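Long-range contacts in Cfl (Pectobacterium brasiliense, PDB 7A9J), which probably activates carboxylic acids such as coronafacic acid with ATP and joins them to an acceptor, as related AMP-forming ligases do: residues S76-N81 / C121-D126; I146-L151 / N158-W163; R466-I471 / P498-F503. The protein carries 1 engineered substitution. All blocks are in the same frame, centred on the assembly; numbering follows the deposited sequence.

Contact 1 of 3, residues S76-N81 / C121-D126; sequences SIHMGN and CAYIGD
His78 and Tyr123 meet on one face of a pair of parallel strands. ND1 of His78 lies 2.9 Å from OH of Tyr123, and the two are hydrogen-bonded, with either group able to donate. The rings meet rim to rim, with planes 65° apart, and neither covers the other's face. The phenol oxygen sits near the imidazole plane, at its edge. CG of His78 is turned opposite its own backbone N (chi1 -176°), which carries the imidazole out so that ND1 meets the phenol oxygen. CB of His78, placed by the strand itself, lies 3.5 Å from CE2 of Tyr123. Val111 and Ile115 of helix 108-117 pack on this face, against His78 and Tyr123 respectively.

The strands belong to the five-stranded parallel sheet of the AMP-binding region, where 74-78 and 122-125 are neighbours. Ser76 pairs with Tyr123, Ile77 with Ile124 and His78 with Gly125. Ile124 uses both its backbone polar atoms across the pair: its N gives to Ser76 O at 2.8 Å, and its O accepts from His78 N.

Ile77 and Ile124 occupy the other face, under helix 83-95. Just past the strand, Met79 lies alongside Ile124. Its chain bends at chi3 (54°), and the terminal CE comes 3.5 Å from Ile124 CG2.

At the C-terminal ends of the strands, Asp126 reaches back across the pair. Its OD2 accepts Gly80 N at 2.8 Å, from above the carboxylate plane. The same oxygen forms a salt bridge with Arg129. Asp126 is also the N-cap of the next helix. A bound phosphate, probably from the crystallisation liquor, lies close to Gly80.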
loop_
_atom_site.group_PDB
_atom_site.type_symbol
_atom_site.label_atom_id
_atom_site.label_comp_id
_atom_site.label_asym_id
_atom_site.label_seq_id
_atom_site.Cartn_x
_atom_site.Cartn_y
_atom_site.Cartn_z
ATOM N N SER A 76 -12.068 9.877 -15.113
ATOM C CA SER A 76 -11.532 10.132 -13.769
ATOM C C SER A 76 -12.534 9.640 -12.734
ATOM O O SER A 76 -13.730 9.883 -12.867
ATOM C CB SER A 76 -11.270 11.622 -13.573
ATOM O OG SER A 76 -10.121 12.006 -14.286
ATOM N N ILE A 77 -12.048 8.932 -11.714
ATOM C CA ILE A 77 -12.905 8.317 -10.712
ATOM C C ILE A 77 -12.477 8.862 -9.362
ATOM O O ILE A 77 -11.280 8.874 -9.028
ATOM C CB ILE A 77 -12.799 6.778 -10.731
ATOM C CG1 ILE A 77 -13.197 6.243 -12.111
ATOM C CG2 ILE A 77 -13.771 6.205 -9.711
ATOM C CD1 ILE A 77 -13.122 4.726 -12.219
ATOM N N HIS A 78 -13.443 9.268 -8.578
ATOM C CA HIS A 78 -13.063 10.102 -7.432
ATOM C C HIS A 78 -14.106 9.824 -6.344
ATOM O O HIS A 78 -15.070 10.556 -6.198
ATOM C CB HIS A 78 -13.015 11.566 -7.870
ATOM C CG HIS A 78 -12.536 12.541 -6.828
ATOM N ND1 HIS A 78 -13.143 13.779 -6.662
ATOM C CD2 HIS A 78 -11.453 12.541 -6.000
ATOM C CE1 HIS A 78 -12.495 14.464 -5.736
ATOM N NE2 HIS A 78 -11.444 13.759 -5.348
ATOM N N MET A 79 -13.919 8.731 -5.589
ATOM C CA MET A 79 -14.926 8.363 -4.598
ATOM C C MET A 79 -14.348 7.480 -3.489
ATOM O O MET A 79 -13.279 6.856 -3.634
ATOM C CB MET A 79 -16.124 7.685 -5.261
ATOM C CG MET A 79 -15.902 6.386 -5.859
ATOM S SD MET A 79 -17.486 5.645 -6.566
ATOM C CE MET A 79 -18.099 6.924 -7.679
ATOM N N GLY A 80 -15.026 7.542 -2.335
ATOM C CA GLY A 80 -14.677 6.725 -1.183
ATOM C C GLY A 80 -15.133 5.288 -1.384
ATOM O O GLY A 80 -15.609 4.906 -2.451
ATOM N N ASN A 81 -14.883 4.439 -0.377
ATOM C CA ASN A 81 -15.121 3.011 -0.578
ATOM C C ASN A 81 -16.634 2.737 -0.671
ATOM O O ASN A 81 -17.368 3.030 0.267
ATOM C CB ASN A 81 -14.569 2.227 0.589
ATOM C CG ASN A 81 -13.062 2.372 0.697
ATOM O OD1 ASN A 81 -12.405 2.914 -0.205
ATOM N ND2 ASN A 81 -12.544 2.080 1.906
ATOM N N CYS A 121 -12.293 12.570 -20.386
ATOM C CA CYS A 121 -13.514 13.159 -20.911
ATOM C C CYS A 121 -14.744 12.835 -20.074
ATOM O O CYS A 121 -15.852 13.282 -20.416
ATOM C CB CYS A 121 -13.734 12.740 -22.370
ATOM S SG CYS A 121 -14.164 11.022 -22.528
ATOM N N ALA A 122 -14.594 12.093 -18.984
ATOM C CA ALA A 122 -15.709 11.909 -18.072
ATOM C C ALA A 122 -15.185 11.821 -16.645
ATOM O O ALA A 122 -14.021 11.493 -16.418
ATOM C CB ALA A 122 -16.532 10.656 -18.430
ATOM N N TYR A 123 -16.074 12.096 -15.684
ATOM C CA TYR A 123 -15.753 12.007 -14.259
ATOM C C TYR A 123 -16.888 11.251 -13.555
ATOM O O TYR A 123 -18.062 11.492 -13.843
ATOM C CB TYR A 123 -15.587 13.437 -13.699
ATOM C CG TYR A 123 -15.586 13.561 -12.210
ATOM C CD1 TYR A 123 -16.792 13.564 -11.491
ATOM C CD2 TYR A 123 -14.401 13.729 -11.514
ATOM C CE1 TYR A 123 -16.813 13.711 -10.110
ATOM C CE2 TYR A 123 -14.391 13.868 -10.118
ATOM C CZ TYR A 123 -15.574 13.845 -9.424
ATOM O OH TYR A 123 -15.663 14.010 -8.051
ATOM N N ILE A 124 -16.534 10.317 -12.658
ATOM C CA ILE A 124 -17.494 9.649 -11.773
ATOM C C ILE A 124 -17.020 9.829 -10.334
ATOM O O ILE A 124 -15.887 9.466 -9.999
ATOM C CB ILE A 124 -17.638 8.160 -12.104
ATOM C CG1 ILE A 124 -18.204 7.976 -13.514
ATOM C CG2 ILE A 124 -18.635 7.447 -11.140
ATOM C CD1 ILE A 124 -18.149 6.499 -13.993
ATOM N N GLY A 125 -17.863 10.409 -9.498
ATOM C CA GLY A 125 -17.491 10.675 -8.125
ATOM C C GLY A 125 -18.673 10.475 -7.197
ATOM O O GLY A 125 -19.807 10.230 -7.636
ATOM N N ASP A 126 -18.398 10.553 -5.897
ATOM C CA ASP A 126 -19.463 10.507 -4.912
ATOM C C ASP A 126 -19.708 11.882 -4.342
ATOM O O ASP A 126 -19.044 12.877 -4.691
ATOM C CB ASP A 126 -19.209 9.452 -3.811
ATOM C CG ASP A 126 -17.989 9.715 -2.960
ATOM O OD1 ASP A 126 -17.403 10.821 -3.031
ATOM O OD2 ASP A 126 -17.593 8.764 -2.206
#

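Contact 2 of 3, residues I146-L151 / N158-W163; sequences IWVIDL and NNTHNW
Ile149 lies alongside Trp163, with CG1 over one face of the indole, 3.5 Å above its plane and toward the rim. The same CG1 is 3.7 Å from Trp163 CB. Nearby, Trp147 CD1 meets His161 CB at 3.6 Å. Asn162 O lies at the edge of the Trp147 indole. Leu151 covers the other side of the strand pair, where its CD1 packs on Thr160 CG2 at 3.7 Å.

A parallel backbone ladder holds these groups in place, with His161 N giving to Ile146 O at 2.7 Å. At its end Val148 O takes two N-H groups from opposite faces of its plane. One comes from Trp163 N, 3.0 Å away, and the other from Leu151 N, closing a type II turn. Asn162 adds two water bridges, from OD1 to Asp150 N and from ND2 to Leu151 O. Its OD1 also caps Glu164 N at the start of helix 163-166, while Glu165 receives His161 ND1 and Asn162 N.

Strand 160-162 is an outermost strand of the five-stranded parallel sheet. Strand 145-148 separates it from 122-125. Helix 127-132 packs against Ile146, Val148 and Leu151, and helix 83-95 against Ile149 and Trp163.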
loop_
_atom_site.group_PDB
_atom_site.type_symbol
_atom_site.label_atom_id
_atom_site.label_comp_id
_atom_site.label_asym_id
_atom_site.label_seq_id
_atom_site.Cartn_x
_atom_site.Cartn_y
_atom_site.Cartn_z
ATOM N N ILE A 146 -20.218 14.186 -16.253
ATOM C CA ILE A 146 -19.850 14.179 -14.843
ATOM C C ILE A 146 -21.015 13.489 -14.131
ATOM O O ILE A 146 -22.089 14.068 -14.046
ATOM C CB ILE A 146 -19.684 15.622 -14.316
ATOM C CG1 ILE A 146 -18.607 16.358 -15.117
ATOM C CG2 ILE A 146 -19.424 15.646 -12.794
ATOM C CD1 ILE A 146 -18.565 17.859 -14.849
ATOM N N TRP A 147 -20.791 12.313 -13.558
ATOM C CA TRP A 147 -21.809 11.628 -12.772
ATOM C C TRP A 147 -21.414 11.628 -11.300
ATOM O O TRP A 147 -20.235 11.395 -10.966
ATOM C CB TRP A 147 -21.975 10.176 -13.229
ATOM C CG TRP A 147 -22.553 9.938 -14.626
ATOM C CD1 TRP A 147 -23.882 9.888 -14.976
ATOM C CD2 TRP A 147 -21.814 9.633 -15.822
ATOM N NE1 TRP A 147 -24.016 9.607 -16.328
ATOM C CE2 TRP A 147 -22.767 9.422 -16.861
ATOM C CE3 TRP A 147 -20.455 9.522 -16.119
ATOM C CZ2 TRP A 147 -22.393 9.139 -18.164
ATOM C CZ3 TRP A 147 -20.074 9.214 -17.398
ATOM C CH2 TRP A 147 -21.059 9.005 -18.419
ATOM N N VAL A 148 -22.385 11.891 -10.429
ATOM C CA VAL A 148 -22.151 12.097 -8.993
ATOM C C VAL A 148 -23.196 11.283 -8.235
ATOM O O VAL A 148 -24.412 11.475 -8.438
ATOM C CB VAL A 148 -22.266 13.570 -8.596
ATOM C CG1 VAL A 148 -22.063 13.757 -7.073
ATOM C CG2 VAL A 148 -21.348 14.423 -9.434
ATOM N N ILE A 149 -22.733 10.398 -7.364
ATOM C CA ILE A 149 -23.649 9.686 -6.481
ATOM C C ILE A 149 -24.230 10.674 -5.494
ATOM O O ILE A 149 -23.491 11.441 -4.851
ATOM C CB ILE A 149 -22.897 8.559 -5.751
ATOM C CG1 ILE A 149 -22.293 7.592 -6.763
ATOM C CG2 ILE A 149 -23.848 7.861 -4.764
ATOM C CD1 ILE A 149 -21.412 6.474 -6.105
ATOM N N ASP A 150 -25.569 10.701 -5.398
ATOM C CA ASP A 150 -26.293 11.603 -4.512
ATOM C C ASP A 150 -26.086 13.071 -4.881
ATOM O O ASP A 150 -26.191 13.936 -4.007
ATOM C CB ASP A 150 -25.917 11.426 -3.036
ATOM C CG ASP A 150 -26.090 10.012 -2.540
ATOM O OD1 ASP A 150 -25.085 9.439 -2.050
ATOM O OD2 ASP A 150 -27.232 9.513 -2.581
ATOM N N LEU A 151 -25.889 13.355 -6.184
ATOM C CA LEU A 151 -25.991 14.725 -6.691
ATOM C C LEU A 151 -27.237 15.430 -6.169
ATOM O O LEU A 151 -28.352 14.887 -6.243
ATOM C CB LEU A 151 -25.986 14.689 -8.229
ATOM C CG LEU A 151 -25.964 16.048 -8.931
ATOM C CD1 LEU A 151 -24.512 16.639 -8.721
ATOM C CD2 LEU A 151 -26.287 15.926 -10.403
ATOM N N ASN A 158 -26.295 21.074 -17.426
ATOM C CA ASN A 158 -25.101 21.115 -18.287
ATOM C C ASN A 158 -24.597 19.691 -18.465
ATOM O O ASN A 158 -25.357 18.841 -18.963
ATOM C CB ASN A 158 -24.078 22.082 -17.695
ATOM C CG ASN A 158 -24.627 23.446 -17.557
ATOM O OD1 ASN A 158 -25.335 23.929 -18.447
ATOM N ND2 ASN A 158 -24.353 24.081 -16.429
ATOM N N ASN A 159 -23.379 19.366 -18.050
ATOM C CA ASN A 159 -22.869 18.019 -18.186
ATOM C C ASN A 159 -22.831 17.263 -16.867
ATOM O O ASN A 159 -22.250 16.188 -16.808
ATOM C CB ASN A 159 -21.484 18.024 -18.813
ATOM C CG ASN A 159 -21.520 18.522 -20.219
ATOM O OD1 ASN A 159 -22.486 18.268 -20.943
ATOM N ND2 ASN A 159 -20.480 19.250 -20.619
ATOM N N THR A 160 -23.473 17.778 -15.828
ATOM C CA THR A 160 -23.455 17.110 -14.528
ATOM C C THR A 160 -24.745 16.335 -14.330
ATOM O O THR A 160 -25.831 16.904 -14.478
ATOM C CB THR A 160 -23.269 18.152 -13.438
ATOM O OG1 THR A 160 -22.042 18.819 -13.733
ATOM C CG2 THR A 160 -23.147 17.500 -12.066
ATOM N N HIS A 161 -24.595 15.034 -14.023
ATOM C CA HIS A 161 -25.684 14.068 -13.979
ATOM C C HIS A 161 -25.674 13.334 -12.648
ATOM O O HIS A 161 -24.634 13.181 -12.001
ATOM C CB HIS A 161 -25.562 13.053 -15.133
ATOM C CG HIS A 161 -25.669 13.686 -16.478
ATOM N ND1 HIS A 161 -26.877 13.870 -17.129
ATOM C CD2 HIS A 161 -24.718 14.216 -17.284
ATOM C CE1 HIS A 161 -26.659 14.483 -18.281
ATOM N NE2 HIS A 161 -25.353 14.680 -18.411
ATOM N N ASN A 162 -26.844 12.867 -12.244
ATOM C CA ASN A 162 -26.902 11.984 -11.088
ATOM C C ASN A 162 -26.442 10.588 -11.491
ATOM O O ASN A 162 -26.742 10.116 -12.599
ATOM C CB ASN A 162 -28.347 11.941 -10.569
ATOM C CG ASN A 162 -28.475 11.247 -9.227
ATOM O OD1 ASN A 162 -28.243 10.036 -9.115
ATOM N ND2 ASN A 162 -28.850 12.016 -8.195
ATOM N N TRP A 163 -25.760 9.908 -10.562
ATOM C CA TRP A 163 -25.304 8.535 -10.770
ATOM C C TRP A 163 -26.444 7.619 -11.230
ATOM O O TRP A 163 -26.226 6.706 -12.040
ATOM C CB TRP A 163 -24.733 7.978 -9.468
ATOM C CG TRP A 163 -24.568 6.503 -9.436
ATOM C CD1 TRP A 163 -25.422 5.571 -8.869
ATOM C CD2 TRP A 163 -23.491 5.774 -10.001
ATOM N NE1 TRP A 163 -24.915 4.322 -9.049
ATOM C CE2 TRP A 163 -23.751 4.400 -9.769
ATOM C CE3 TRP A 163 -22.332 6.143 -10.683
ATOM C CZ2 TRP A 163 -22.883 3.404 -10.181
ATOM C CZ3 TRP A 163 -21.422 5.138 -11.060
ATOM C CH2 TRP A 163 -21.730 3.784 -10.837
HETATM O O HOH W 1 -27.096 8.874 -6.824
HETATM O O HOH W 2 -29.564 14.786 -8.929
#

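Contact 3 of 3, residues R466-I471 / P498-F503; sequences RIIALI and PSEYIF
Glu500 OE1 accepts Arg466 NH1 at 2.7 Å in a salt bridge. The oxygen lies almost in the guanidinium plane, but the nitrogen approaches from well above the carboxylate plane. The two planes are 57° apart. The bond is bent, with an angle of 136° at the hydrogen. Thr536 also hydrogen-bonds OE1, and Tyr524 OH bonds both Glu500 OE2 and Arg466 NH2. These partners probably help to stabilise the buried carboxylate in its charged form.

The arginine chain bends at chi3 (57°), turning the guanidinium over Ile468. CD1 of Ile468 lies beneath one face of that group, toward its rim. Before the bend, Arg466 CG rests 3.4 Å from Ser499 CB. A water joins Ser499 OG to Ile467 N.

Further along this face, Ile502 is held between two side chains of the facing strand. Its CD1 touches Ile468 CG2 at 3.6 Å, and its CG2 touches Leu470 CD1 at the same distance. The other face carries Ala469, Tyr501, Ile471 and Phe503. CB of Ala469 meets both Pro498 CG and Tyr501 CD1, each at 3.7 Å. Ile471 and Phe503 point the same way, with CG2 of the isoleucine 4.0 Å from CE2 of the ring. Leu488 of helix 481-491 covers Pro498 and Tyr501.

Between the faces, Ile502 N gives a nearly straight bond to Ala469 O, and Ile471 N another to Ile502 O. The strands run parallel and are joined through helix 481-491. This is a beta-alpha-beta unit in the C-terminal domain of the AMP-binding enzyme family.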
loop_
_atom_site.group_PDB
_atom_site.type_symbol
_atom_site.label_atom_id
_atom_site.label_comp_id
_atom_site.label_asym_id
_atom_site.label_seq_id
_atom_site.Cartn_x
_atom_site.Cartn_y
_atom_site.Cartn_z
ATOM N N ARG A 466 30.474 9.371 13.086
ATOM C CA ARG A 466 30.422 8.730 14.393
ATOM C C ARG A 466 28.992 8.275 14.626
ATOM O O ARG A 466 28.059 9.035 14.347
ATOM C CB ARG A 466 30.863 9.721 15.467
ATOM C CG ARG A 466 30.816 9.232 16.882
ATOM C CD ARG A 466 31.574 10.227 17.801
ATOM N NE ARG A 466 31.026 11.574 17.695
ATOM C CZ ARG A 466 30.176 12.125 18.553
ATOM N NH1 ARG A 466 29.759 11.445 19.619
ATOM N NH2 ARG A 466 29.760 13.374 18.339
ATOM N N ILE A 467 28.826 7.051 15.141
ATOM C CA ILE A 467 27.483 6.478 15.290
ATOM C C ILE A 467 26.867 6.885 16.611
ATOM O O ILE A 467 27.467 6.701 17.676
ATOM C CB ILE A 467 27.537 4.947 15.166
ATOM C CG1 ILE A 467 28.032 4.593 13.762
ATOM C CG2 ILE A 467 26.137 4.307 15.469
ATOM C CD1 ILE A 467 28.225 3.092 13.579
ATOM N N ILE A 468 25.653 7.426 16.544
ATOM C CA ILE A 468 24.892 7.817 17.725
ATOM C C ILE A 468 23.678 6.901 17.833
ATOM O O ILE A 468 23.007 6.628 16.824
ATOM C CB ILE A 468 24.443 9.286 17.603
ATOM C CG1 ILE A 468 25.618 10.185 17.161
ATOM C CG2 ILE A 468 23.712 9.723 18.882
ATOM C CD1 ILE A 468 26.847 10.215 18.099
ATOM N N ALA A 469 23.356 6.463 19.043
ATOM C CA ALA A 469 22.116 5.708 19.248
ATOM C C ALA A 469 21.184 6.512 20.138
ATOM O O ALA A 469 21.540 6.849 21.278
ATOM C CB ALA A 469 22.400 4.343 19.891
ATOM N N LEU A 470 19.993 6.798 19.634
ATOM C CA LEU A 470 18.919 7.287 20.481
ATOM C C LEU A 470 18.218 6.094 21.119
ATOM O O LEU A 470 17.763 5.190 20.414
ATOM C CB LEU A 470 17.977 8.142 19.633
ATOM C CG LEU A 470 17.041 9.203 20.192
ATOM C CD1 LEU A 470 17.774 10.035 21.218
ATOM C CD2 LEU A 470 16.604 10.088 19.017
ATOM N N ILE A 471 18.167 6.065 22.447
ATOM C CA ILE A 471 17.666 4.918 23.209
ATOM C C ILE A 471 16.450 5.364 24.014
ATOM O O ILE A 471 16.557 6.276 24.845
ATOM C CB ILE A 471 18.729 4.359 24.171
ATOM C CG1 ILE A 471 20.008 3.957 23.433
ATOM C CG2 ILE A 471 18.150 3.191 24.999
ATOM C CD1 ILE A 471 19.849 2.764 22.554
ATOM N N PRO A 498 27.542 1.813 18.428
ATOM C CA PRO A 498 27.413 3.256 18.644
ATOM C C PRO A 498 28.597 3.758 19.450
ATOM O O PRO A 498 29.135 3.051 20.304
ATOM C CB PRO A 498 26.091 3.386 19.419
ATOM C CG PRO A 498 25.278 2.155 18.998
ATOM C CD PRO A 498 26.316 1.059 18.786
ATOM N N SER A 499 29.045 4.952 19.108
ATOM C CA SER A 499 30.008 5.654 19.943
ATOM C C SER A 499 29.370 6.382 21.120
ATOM O O SER A 499 30.089 6.805 22.038
ATOM C CB SER A 499 30.767 6.656 19.083
ATOM O OG SER A 499 31.646 5.991 18.200
ATOM N N GLU A 500 28.052 6.520 21.140
ATOM C CA GLU A 500 27.383 7.382 22.094
ATOM C C GLU A 500 25.921 6.990 22.188
ATOM O O GLU A 500 25.321 6.574 21.202
ATOM C CB GLU A 500 27.506 8.818 21.643
ATOM C CG GLU A 500 26.888 9.833 22.521
ATOM C CD GLU A 500 27.293 11.212 22.039
ATOM O OE1 GLU A 500 28.508 11.506 22.024
ATOM O OE2 GLU A 500 26.410 11.968 21.613
ATOM N N TYR A 501 25.365 7.135 23.382
ATOM C CA TYR A 501 23.979 6.796 23.685
ATOM C C TYR A 501 23.268 8.052 24.177
ATOM O O TYR A 501 23.773 8.744 25.071
ATOM C CB TYR A 501 23.950 5.677 24.753
ATOM C CG TYR A 501 24.561 4.406 24.240
ATOM C CD1 TYR A 501 23.913 3.683 23.252
ATOM C CD2 TYR A 501 25.778 3.931 24.705
ATOM C CE1 TYR A 501 24.429 2.526 22.747
ATOM C CE2 TYR A 501 26.315 2.731 24.201
ATOM C CZ TYR A 501 25.620 2.050 23.205
ATOM O OH TYR A 501 26.079 0.887 22.635
ATOM N N ILE A 502 22.121 8.365 23.577
ATOM C CA ILE A 502 21.280 9.467 24.022
ATOM C C ILE A 502 19.991 8.862 24.557
ATOM O O ILE A 502 19.191 8.314 23.793
ATOM C CB ILE A 502 21.008 10.471 22.895
ATOM C CG1 ILE A 502 22.331 11.074 22.394
ATOM C CG2 ILE A 502 20.115 11.620 23.401
ATOM C CD1 ILE A 502 22.190 12.044 21.225
ATOM N N PHE A 503 19.793 8.926 25.866
ATOM C CA PHE A 503 18.587 8.379 26.472
ATOM C C PHE A 503 17.514 9.453 26.450
ATOM O O PHE A 503 17.717 10.551 26.982
ATOM C CB PHE A 503 18.832 7.905 27.908
ATOM C CG PHE A 503 19.784 6.756 28.007
ATOM C CD1 PHE A 503 21.156 6.974 27.968
ATOM C CD2 PHE A 503 19.319 5.462 28.127
ATOM C CE1 PHE A 503 22.045 5.916 28.046
ATOM C CE2 PHE A 503 20.201 4.400 28.218
ATOM C CZ PHE A 503 21.570 4.630 28.177
HETATM O O HOH W 3 31.192 5.431 15.565
#

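From the N terminus, contact 1 comes first, closing a loop between 76-81 and 121-126 that contains helices 83-95 and 108-117. Contact 2 follows with a much shorter loop, only six residues between its segments. Contact 3 closes the last, through helix 481-491. The three loops are in series; none nests in or crosses another. Contacts 1 and 2 are adjacent in one parallel sheet, because strands 122-125 and 145-148 are neighbours. Tyr123 O to Trp147 N and Gly125 O to Ile149 N are probable hydrogen bonds between them. Contact 3 belongs to a separate sheet in the C-terminal domain, its centre about 50 Å from that of contact 1.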